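Local coordinates for C-type lectin domain family 4 member F (Mus musculus, PDB 6JJJ), which acts as a Kupffer cell receptor with affinity for galactose and fucose, probably through its calcium-binding C-type lectin domain, and could take part in endocytosis, at residues A[50-53]-A[58-61]; A[118-121]-A[125-128]; A[128-131]-A[135-138]. All coordinates share one frame; numbering follows the deposited sequence.

Interaction 1 of 3, residues A[50-53]-A[58-61]; sequences KFCT and HLAS
Cys-52, and Thr-53 after it, carry the helical turn 50-53 against His-58 and Leu-59, the two residues of strand 58-59. The CB of Cys-52 points at the strand and lies 3.8 Å from the CA of His-58. With SG set beside the backbone N and anti to the carbonyl carbon (chi1 -61°), the sulfur meets one branch of Leu-59, the SG of Cys-52 being 3.6 Å from CD2 of that leucine. The same sulfur forms the disulfide to Cys-148, a long-range bond within the lectin domain. Thr-53 follows with its hydroxyl turned back into the helix, where OG1 bonds to the carbonyl of Glu-49, while the methyl is placed against the His-58 ring. The CG2 of Thr-53 meets that ring at its edge, near the ring plane, 4.0 Å from CD2 of His-58. Gly-56 of the second subunit packs on both residues. The contact thus joins helix 45-54 to strand 58-59, an outermost strand of its sheet within this chain, whose backbone pairs with strand 147-151 through His-58 and Lys-149.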
ATOM      1  N   LYS A  50      12.951   8.239 -19.633  1.00101.22           N
ATOM      2  CA  LYS A  50      14.036   8.397 -18.672  1.00102.13           C
ATOM      3  C   LYS A  50      13.534   8.206 -17.244  1.00101.53           C
ATOM      4  O   LYS A  50      14.243   7.656 -16.392  1.00102.37           O
ATOM      5  CB  LYS A  50      14.686   9.771 -18.836  1.00116.40           C
ATOM      6  CG  LYS A  50      15.316  10.013 -20.203  1.00125.00           C
ATOM      7  CD  LYS A  50      16.760   9.511 -20.229  1.00133.29           C
ATOM      8  CE  LYS A  50      17.379   9.627 -21.615  1.00138.78           C
ATOM      9  NZ  LYS A  50      17.444  11.034 -22.102  1.00141.09           N
ATOM     10  N   PHE A  51      12.299   8.635 -16.967  1.00 89.79           N
ATOM     11  CA  PHE A  51      11.719   8.418 -15.645  1.00 91.35           C
ATOM     12  C   PHE A  51      11.480   6.931 -15.401  1.00 83.81           C
ATOM     13  O   PHE A  51      11.961   6.364 -14.413  1.00 87.60           O
ATOM     14  CB  PHE A  51      10.409   9.203 -15.498  1.00109.76           C
ATOM     15  CG  PHE A  51       9.752   9.045 -14.148  1.00124.28           C
ATOM     16  CD1 PHE A  51       9.000   7.919 -13.849  1.00127.57           C
ATOM     17  CD2 PHE A  51       9.887  10.027 -13.179  1.00131.91           C
ATOM     18  CE1 PHE A  51       8.404   7.771 -12.609  1.00129.66           C
ATOM     19  CE2 PHE A  51       9.290   9.886 -11.939  1.00133.92           C
ATOM     20  CZ  PHE A  51       8.547   8.757 -11.654  1.00132.05           C
ATOM     21  N   CYS A  52      10.720   6.282 -16.291  1.00 92.25           N
ATOM     22  CA  CYS A  52      10.421   4.863 -16.110  1.00 97.96           C
ATOM     23  C   CYS A  52      11.703   4.045 -15.974  1.00101.47           C
ATOM     24  O   CYS A  52      11.752   3.073 -15.210  1.00101.91           O
ATOM     25  CB  CYS A  52       9.572   4.343 -17.271  1.00101.82           C
ATOM     26  SG  CYS A  52       7.940   5.136 -17.486  1.00106.18           S
ATOM     27  N   THR A  53      12.748   4.418 -16.717  1.00111.21           N
ATOM     28  CA  THR A  53      14.035   3.743 -16.580  1.00109.66           C
ATOM     29  C   THR A  53      14.609   3.974 -15.190  1.00112.47           C
ATOM     30  O   THR A  53      15.055   3.033 -14.522  1.00114.29           O
ATOM     31  CB  THR A  53      15.015   4.238 -17.644  1.00106.01           C
ATOM     32  OG1 THR A  53      15.084   5.670 -17.593  1.00107.13           O
ATOM     33  CG2 THR A  53      14.587   3.793 -19.030  1.00106.22           C
ATOM     34  N   HIS A  58       9.632   0.522 -17.729  1.00103.85           N
ATOM     35  CA  HIS A  58       9.514   1.047 -19.081  1.00106.91           C
ATOM     36  C   HIS A  58       8.074   1.483 -19.309  1.00103.90           C
ATOM     37  O   HIS A  58       7.162   1.092 -18.576  1.00104.44           O
ATOM     38  CB  HIS A  58       9.929   0.008 -20.134  1.00118.29           C
ATOM     39  CG  HIS A  58      11.401  -0.267 -20.161  1.00131.82           C
ATOM     40  ND1 HIS A  58      11.925  -1.512 -20.435  1.00137.59           N
ATOM     41  CD2 HIS A  58      12.462   0.550 -19.959  1.00137.19           C
ATOM     42  CE1 HIS A  58      13.244  -1.452 -20.398  1.00138.04           C
ATOM     43  NE2 HIS A  58      13.595  -0.212 -20.109  1.00137.10           N
ATOM     44  N   LEU A  59       7.878   2.302 -20.339  1.00102.84           N
ATOM     45  CA  LEU A  59       6.538   2.752 -20.694  1.00 96.07           C
ATOM     46  C   LEU A  59       5.658   1.554 -21.025  1.00 90.27           C
ATOM     47  O   LEU A  59       6.036   0.695 -21.828  1.00 87.08           O
ATOM     48  CB  LEU A  59       6.608   3.710 -21.877  1.00 93.04           C
ATOM     49  CG  LEU A  59       7.253   5.065 -21.577  1.00 85.98           C
ATOM     50  CD1 LEU A  59       7.573   5.813 -22.865  1.00 84.29           C
ATOM     51  CD2 LEU A  59       6.357   5.906 -20.682  1.00 83.63           C
ATOM     52  N   ALA A  60       4.479   1.507 -20.405  1.00 84.66           N
ATOM     53  CA  ALA A  60       3.645   0.312 -20.426  1.00 90.78           C
ATOM     54  C   ALA A  60       3.468  -0.230 -21.839  1.00 97.43           C
ATOM     55  O   ALA A  60       3.492   0.512 -22.826  1.00 99.03           O
ATOM     56  CB  ALA A  60       2.275   0.625 -19.816  1.00 87.92           C
ATOM     57  N   SER A  61       3.269  -1.544 -21.917  1.00108.51           N
ATOM     58  CA  SER A  61       2.973  -2.263 -23.151  1.00116.42           C
ATOM     59  C   SER A  61       1.593  -2.905 -23.034  1.00123.90           C
ATOM     60  O   SER A  61       0.895  -2.746 -22.030  1.00133.41           O
ATOM     61  CB  SER A  61       4.041  -3.325 -23.431  1.00119.72           C
ATOM     62  OG  SER A  61       5.345  -2.794 -23.267  1.00122.62           O
TER

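Interaction 2 of 3, residues A[118-121]-A[125-128]; sequences WRHR and REDC. With CA (calcium ion), chain G; CA (calcium ion), chain H.
Two irregular loop segments run close together here, with the CA atoms of Arg-119 and Arg-125 4.6 Å apart and the carbonyl of Trp-118 receiving a CA-H...O contact from Arg-125. The carboxylate of Glu-126 is the centre of the side-chain contact. Its chain extends from CG (chi2 -173°) and brings OE1 to within 2.2 Å of the calcium ion that also binds Asp-116, Asn-136 and Asp-137. The backbone N of Trp-118 donates to Glu-126 OE1 over 3.1 Å, coming from well above the carboxylate plane. The other oxygen, OE2, accepts a bond of 3.1 Å from His-120 NE2 on its anti side; it lies close to the imidazole plane, while ring and carboxylate planes are turned 41° apart. Together the metal and the two donors would fix the rotation of the carboxylate. This is the long loop of the C-type lectin fold, where Trp-118 comes two positions after the Asp of the Gln-Pro-Asp sequence of galactose-type lectins; in relatives such as the asialoglycoprotein receptor a tryptophan in this loop packs against galactose. CE3 of Trp-118 lies over one face of the His-120 ring, offset toward its rim. The other calcium ion is bound by Glu-126 O and by Asp-127 OD1, the latter at 2.3 Å. Farther out, Arg-119 lays its CG over a face of the Arg-125 guanidinium, and Ala-6 of the second subunit packs on Arg-119.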
ATOM      1  N   TRP A 118       0.788  12.441 -38.692  1.00132.49           N
ATOM      2  CA  TRP A 118       0.493  13.809 -39.096  1.00129.76           C
ATOM      3  C   TRP A 118       1.748  14.671 -39.005  1.00130.56           C
ATOM      4  O   TRP A 118       2.621  14.453 -38.162  1.00130.57           O
ATOM      5  CB  TRP A 118      -0.613  14.378 -38.207  1.00126.78           C
ATOM      6  CG  TRP A 118      -1.271  15.596 -38.751  1.00125.07           C
ATOM      7  CD1 TRP A 118      -2.069  15.674 -39.857  1.00124.14           C
ATOM      8  CD2 TRP A 118      -1.207  16.921 -38.209  1.00124.22           C
ATOM      9  NE1 TRP A 118      -2.500  16.965 -40.039  1.00125.25           N
ATOM     10  CE2 TRP A 118      -1.984  17.751 -39.041  1.00127.21           C
ATOM     11  CE3 TRP A 118      -0.565  17.485 -37.103  1.00124.48           C
ATOM     12  CZ2 TRP A 118      -2.136  19.115 -38.803  1.00130.91           C
ATOM     13  CZ3 TRP A 118      -0.719  18.841 -36.868  1.00125.42           C
ATOM     14  CH2 TRP A 118      -1.497  19.639 -37.714  1.00129.29           C
ATOM     15  N   ARG A 119       1.838  15.654 -39.897  1.00141.95           N
ATOM     16  CA  ARG A 119       2.973  16.570 -39.925  1.00141.86           C
ATOM     17  C   ARG A 119       2.635  17.781 -39.063  1.00120.54           C
ATOM     18  O   ARG A 119       1.734  18.557 -39.397  1.00103.32           O
ATOM     19  CB  ARG A 119       3.298  16.991 -41.357  1.00167.19           C
ATOM     20  CG  ARG A 119       4.667  17.644 -41.525  1.00191.37           C
ATOM     21  CD  ARG A 119       4.631  19.161 -41.380  1.00212.37           C
ATOM     22  NE  ARG A 119       5.960  19.741 -41.574  1.00226.97           N
ATOM     23  CZ  ARG A 119       6.269  21.016 -41.357  1.00235.95           C
ATOM     24  NH1 ARG A 119       5.340  21.864 -40.935  1.00238.70           N
ATOM     25  NH2 ARG A 119       7.508  21.444 -41.558  1.00239.13           N
ATOM     26  N   HIS A 120       3.366  17.954 -37.965  1.00128.08           N
ATOM     27  CA  HIS A 120       3.093  19.061 -37.065  1.00127.34           C
ATOM     28  C   HIS A 120       3.778  20.331 -37.558  1.00136.69           C
ATOM     29  O   HIS A 120       4.682  20.303 -38.396  1.00139.62           O
ATOM     30  CB  HIS A 120       3.555  18.732 -35.644  1.00111.85           C
ATOM     31  CG  HIS A 120       2.588  17.884 -34.877  1.00106.93           C
ATOM     32  ND1 HIS A 120       1.875  18.362 -33.798  1.00 94.45           N
ATOM     33  CD2 HIS A 120       2.197  16.598 -35.046  1.00 93.99           C
ATOM     34  CE1 HIS A 120       1.099  17.403 -33.326  1.00 97.62           C
ATOM     35  NE2 HIS A 120       1.275  16.323 -34.066  1.00 92.53           N
ATOM     36  N   ARG A 121       3.314  21.461 -37.031  1.00128.34           N
ATOM     37  CA  ARG A 121       3.825  22.755 -37.463  1.00143.00           C
ATOM     38  C   ARG A 121       5.267  22.980 -37.042  1.00145.26           C
ATOM     39  O   ARG A 121       6.091  23.423 -37.853  1.00144.44           O
ATOM     40  CB  ARG A 121       2.927  23.840 -36.884  1.00157.52           C
ATOM     41  CG  ARG A 121       1.488  23.807 -37.369  1.00169.15           C
ATOM     42  CD  ARG A 121       0.627  24.747 -36.534  1.00178.49           C
ATOM     43  NE  ARG A 121       1.356  25.944 -36.125  1.00186.37           N
ATOM     44  CZ  ARG A 121       0.840  26.917 -35.380  1.00191.48           C
ATOM     45  NH1 ARG A 121      -0.421  26.849 -34.976  1.00193.45           N
ATOM     46  NH2 ARG A 121       1.588  27.954 -35.026  1.00192.02           N
ATOM     47  N   ARG A 125       7.077  14.941 -37.400  1.00109.98           N
ATOM     48  CA  ARG A 125       6.085  13.930 -37.732  1.00122.51           C
ATOM     49  C   ARG A 125       5.577  13.343 -36.415  1.00116.53           C
ATOM     50  O   ARG A 125       5.810  13.897 -35.338  1.00117.73           O
ATOM     51  CB  ARG A 125       6.698  12.868 -38.638  1.00148.19           C
ATOM     52  CG  ARG A 125       7.213  13.413 -39.961  1.00177.45           C
ATOM     53  CD  ARG A 125       6.127  14.042 -40.805  1.00206.38           C
ATOM     54  NE  ARG A 125       6.574  14.239 -42.181  1.00229.81           N
ATOM     55  CZ  ARG A 125       7.287  15.283 -42.594  1.00246.30           C
ATOM     56  NH1 ARG A 125       7.648  16.227 -41.737  1.00251.87           N
ATOM     57  NH2 ARG A 125       7.646  15.379 -43.866  1.00251.67           N
ATOM     58  N   GLU A 126       4.870  12.217 -36.473  1.00 91.44           N
ATOM     59  CA  GLU A 126       4.367  11.553 -35.271  1.00 95.14           C
ATOM     60  C   GLU A 126       4.999  10.172 -35.152  1.00 90.12           C
ATOM     61  O   GLU A 126       4.740   9.293 -35.982  1.00 91.55           O
ATOM     62  CB  GLU A 126       2.843  11.459 -35.307  1.00107.38           C
ATOM     63  CG  GLU A 126       2.145  12.813 -35.308  1.00118.38           C
ATOM     64  CD  GLU A 126       0.645  12.689 -35.180  1.00127.91           C
ATOM     65  OE1 GLU A 126       0.089  11.715 -35.727  1.00131.70           O
ATOM     66  OE2 GLU A 126       0.026  13.556 -34.531  1.00130.74           O
ATOM     67  N   ASP A 127       5.835   9.986 -34.121  1.00 99.93           N
ATOM     68  CA  ASP A 127       6.529   8.722 -33.898  1.00102.40           C
ATOM     69  C   ASP A 127       6.379   8.220 -32.464  1.00 90.97           C
ATOM     70  O   ASP A 127       7.169   7.380 -32.022  1.00 93.00           O
ATOM     71  CB  ASP A 127       8.015   8.849 -34.238  1.00106.25           C
ATOM     72  CG  ASP A 127       8.250   9.233 -35.674  1.00111.06           C
ATOM     73  OD1 ASP A 127       7.437   8.836 -36.531  1.00112.90           O
ATOM     74  OD2 ASP A 127       9.254   9.923 -35.949  1.00112.59           O
ATOM     75  N   CYS A 128       5.391   8.715 -31.726  1.00 93.50           N
ATOM     76  CA  CYS A 128       5.167   8.297 -30.351  1.00 93.88           C
ATOM     77  C   CYS A 128       3.670   8.165 -30.127  1.00 89.26           C
ATOM     78  O   CYS A 128       2.871   8.878 -30.740  1.00 94.46           O
ATOM     79  CB  CYS A 128       5.784   9.285 -29.350  1.00102.97           C
ATOM     80  SG  CYS A 128       7.602   9.272 -29.341  1.00113.94           S
TER
HETATM   81 CA    CA G 601       5.693   7.565 -37.274  1.00110.80          CA
HETATM   82 CA    CA H 602      -1.971  11.375 -34.962  1.00101.46          CA
HETATM   83  O   HOH W   1      -3.696  12.872 -35.037  1.00122.79           O

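Interaction 3 of 3, residues A[128-131]-A[135-138]; sequences CVHV and WNDM. With CA (calcium ion), chain H.
The carbonyl oxygen of Asn-136 is met from the opposite strand by two groups: His-130 N donates to it over 3.2 Å in a fairly straight bond (N-H...O 162°), and Val-129 CA makes a CA-H...O contact with it. This lies within the antiparallel beta hairpin 128-131/135-138, whose second strand carries the Trp-Asn-Asp sequence characteristic of calcium-dependent C-type lectins. Asn-136 N returns a bond to His-130 O, completing a hydrogen-bonded pair; Val-129 and Asp-137 form the non-hydrogen-bonded pair beside it. On the face of Val-129 and Val-131, Trp-135 runs alongside Val-131 and crosses Val-129 at a slant: Val-129 CG1 lies 3.7 Å from Trp-135 CB, and Val-131 CG2 packs 3.5 Å from CD1 of the same indole. The Trp-110 ring meets the indole edge-to-face, and Trp-95 also touches it. On the other face His-130 stands with CG between its backbone N and carbonyl carbon (chi1 59°), which leans the imidazole over the neighbouring strand. There Met-138 CB makes a CH-pi contact over one face of the ring, offset toward its rim. Asn-136 lies alongside, its amide plane turned 56° from the imidazole. Its ND2 donates to His-130 NE2, also over 3.2 Å, in a bent bond tilted from both planes, which leaves OD1 for the calcium ion at 2.5 Å. Bond and metal together would favour this amide orientation, and the bond is consistent with NE2 lacking a proton. Asp-137 binds the same calcium through its backbone O, at 2.6 Å, and more distantly through OD1, while its OD2 accepts a hydrogen bond from the backbone N of Asn-117.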
ATOM      1  N   CYS A 128       5.391   8.715 -31.726  1.00 93.50           N
ATOM      2  CA  CYS A 128       5.167   8.297 -30.351  1.00 93.88           C
ATOM      3  C   CYS A 128       3.670   8.165 -30.127  1.00 89.26           C
ATOM      4  O   CYS A 128       2.871   8.878 -30.740  1.00 94.46           O
ATOM      5  CB  CYS A 128       5.784   9.285 -29.350  1.00102.97           C
ATOM      6  SG  CYS A 128       7.602   9.272 -29.341  1.00113.94           S
ATOM      7  N   VAL A 129       3.297   7.227 -29.259  1.00 86.96           N
ATOM      8  CA  VAL A 129       1.904   6.843 -29.065  1.00 84.48           C
ATOM      9  C   VAL A 129       1.465   7.182 -27.649  1.00 85.02           C
ATOM     10  O   VAL A 129       2.181   6.901 -26.684  1.00 81.83           O
ATOM     11  CB  VAL A 129       1.696   5.339 -29.343  1.00 85.55           C
ATOM     12  CG1 VAL A 129       0.246   4.950 -29.122  1.00 83.77           C
ATOM     13  CG2 VAL A 129       2.153   4.990 -30.751  1.00 88.79           C
ATOM     14  N   HIS A 130       0.277   7.773 -27.528  1.00 86.43           N
ATOM     15  CA  HIS A 130      -0.383   7.961 -26.241  1.00104.38           C
ATOM     16  C   HIS A 130      -1.780   7.353 -26.322  1.00 86.31           C
ATOM     17  O   HIS A 130      -2.226   6.909 -27.386  1.00 75.70           O
ATOM     18  CB  HIS A 130      -0.433   9.443 -25.843  1.00116.79           C
ATOM     19  CG  HIS A 130      -1.144  10.322 -26.825  1.00131.05           C
ATOM     20  ND1 HIS A 130      -0.903  11.677 -26.912  1.00130.11           N
ATOM     21  CD2 HIS A 130      -2.092  10.050 -27.752  1.00132.25           C
ATOM     22  CE1 HIS A 130      -1.666  12.199 -27.854  1.00134.06           C
ATOM     23  NE2 HIS A 130      -2.399  11.234 -28.379  1.00136.09           N
ATOM     24  N   VAL A 131      -2.485   7.343 -25.191  1.00 92.21           N
ATOM     25  CA  VAL A 131      -3.793   6.699 -25.104  1.00101.29           C
ATOM     26  C   VAL A 131      -4.762   7.604 -24.356  1.00112.95           C
ATOM     27  O   VAL A 131      -4.455   8.072 -23.255  1.00115.99           O
ATOM     28  CB  VAL A 131      -3.703   5.333 -24.391  1.00 98.75           C
ATOM     29  CG1 VAL A 131      -5.038   4.603 -24.445  1.00 98.98           C
ATOM     30  CG2 VAL A 131      -2.591   4.489 -24.995  1.00 99.65           C
ATOM     31  N   TRP A 135      -5.336   4.169 -29.199  1.00116.48           N
ATOM     32  CA  TRP A 135      -4.012   4.714 -29.452  1.00109.85           C
ATOM     33  C   TRP A 135      -4.063   5.837 -30.483  1.00110.87           C
ATOM     34  O   TRP A 135      -4.971   5.919 -31.310  1.00120.84           O
ATOM     35  CB  TRP A 135      -3.067   3.625 -29.948  1.00106.17           C
ATOM     36  CG  TRP A 135      -2.896   2.505 -28.999  1.00103.65           C
ATOM     37  CD1 TRP A 135      -3.365   2.431 -27.722  1.00103.23           C
ATOM     38  CD2 TRP A 135      -2.197   1.282 -29.243  1.00101.50           C
ATOM     39  NE1 TRP A 135      -3.005   1.236 -27.155  1.00 99.23           N
ATOM     40  CE2 TRP A 135      -2.286   0.512 -28.068  1.00101.77           C
ATOM     41  CE3 TRP A 135      -1.506   0.763 -30.341  1.00103.04           C
ATOM     42  CZ2 TRP A 135      -1.708  -0.749 -27.960  1.00 96.90           C
ATOM     43  CZ3 TRP A 135      -0.935  -0.489 -30.234  1.00102.02           C
ATOM     44  CH2 TRP A 135      -1.038  -1.232 -29.051  1.00 98.12           C
ATOM     45  N   ASN A 136      -3.066   6.718 -30.416  1.00106.47           N
ATOM     46  CA  ASN A 136      -2.861   7.733 -31.440  1.00103.64           C
ATOM     47  C   ASN A 136      -1.376   8.058 -31.486  1.00104.86           C
ATOM     48  O   ASN A 136      -0.779   8.359 -30.449  1.00105.20           O
ATOM     49  CB  ASN A 136      -3.668   9.006 -31.158  1.00100.33           C
ATOM     50  CG  ASN A 136      -3.273  10.156 -32.069  1.00 96.91           C
ATOM     51  OD1 ASN A 136      -3.025   9.963 -33.261  1.00105.04           O
ATOM     52  ND2 ASN A 136      -3.207  11.360 -31.509  1.00 89.54           N
ATOM     53  N   ASP A 137      -0.774   7.967 -32.670  1.00110.44           N
ATOM     54  CA  ASP A 137       0.614   8.388 -32.814  1.00106.14           C
ATOM     55  C   ASP A 137       0.685   9.911 -32.737  1.00108.73           C
ATOM     56  O   ASP A 137      -0.220  10.618 -33.188  1.00111.11           O
ATOM     57  CB  ASP A 137       1.218   7.862 -34.118  1.00101.30           C
ATOM     58  CG  ASP A 137       0.632   8.503 -35.354  1.00100.82           C
ATOM     59  OD1 ASP A 137      -0.506   9.010 -35.307  1.00 99.25           O
ATOM     60  OD2 ASP A 137       1.332   8.483 -36.389  1.00 95.44           O
ATOM     61  N   MET A 138       1.759  10.417 -32.134  1.00 94.20           N
ATOM     62  CA  MET A 138       1.826  11.818 -31.747  1.00 94.76           C
ATOM     63  C   MET A 138       3.259  12.309 -31.871  1.00100.30           C
ATOM     64  O   MET A 138       4.208  11.521 -31.894  1.00105.21           O
ATOM     65  CB  MET A 138       1.306  12.002 -30.311  1.00 92.25           C
ATOM     66  CG  MET A 138       1.332  13.420 -29.794  1.00 91.72           C
ATOM     67  SD  MET A 138       0.296  14.503 -30.803  1.00 95.54           S
ATOM     68  CE  MET A 138       0.773  16.109 -30.177  1.00 98.29           C
TER
HETATM   69 CA    CA H 602      -1.971  11.375 -34.962  1.00101.46          CA
HETATM   70  O   HOH W   1      -3.696  12.872 -35.037  1.00122.79           O

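From the N terminus, interaction 1 closes the short turn between helix 45-54 and strand 58-59, in the half of the domain that holds strand 147-151. Far along the chain, interaction 2 closes a tight loop over residues 122-124, and interaction 3 closes the hairpin that follows at once. Interaction 1 closes before the others open, and interactions 2 and 3 join at Cys-128; none nests or crosses. Interaction 1 touches neither of the others, its centre lying 21 Å from that of interaction 2. The disulfide from Cys-128 to Cys-140 links the two ends of the hairpin region. Interactions 2 and 3 also share a calcium ion, for which the loop supplies Glu-126 and strand 135-138 supplies Asn-136 and Asp-137.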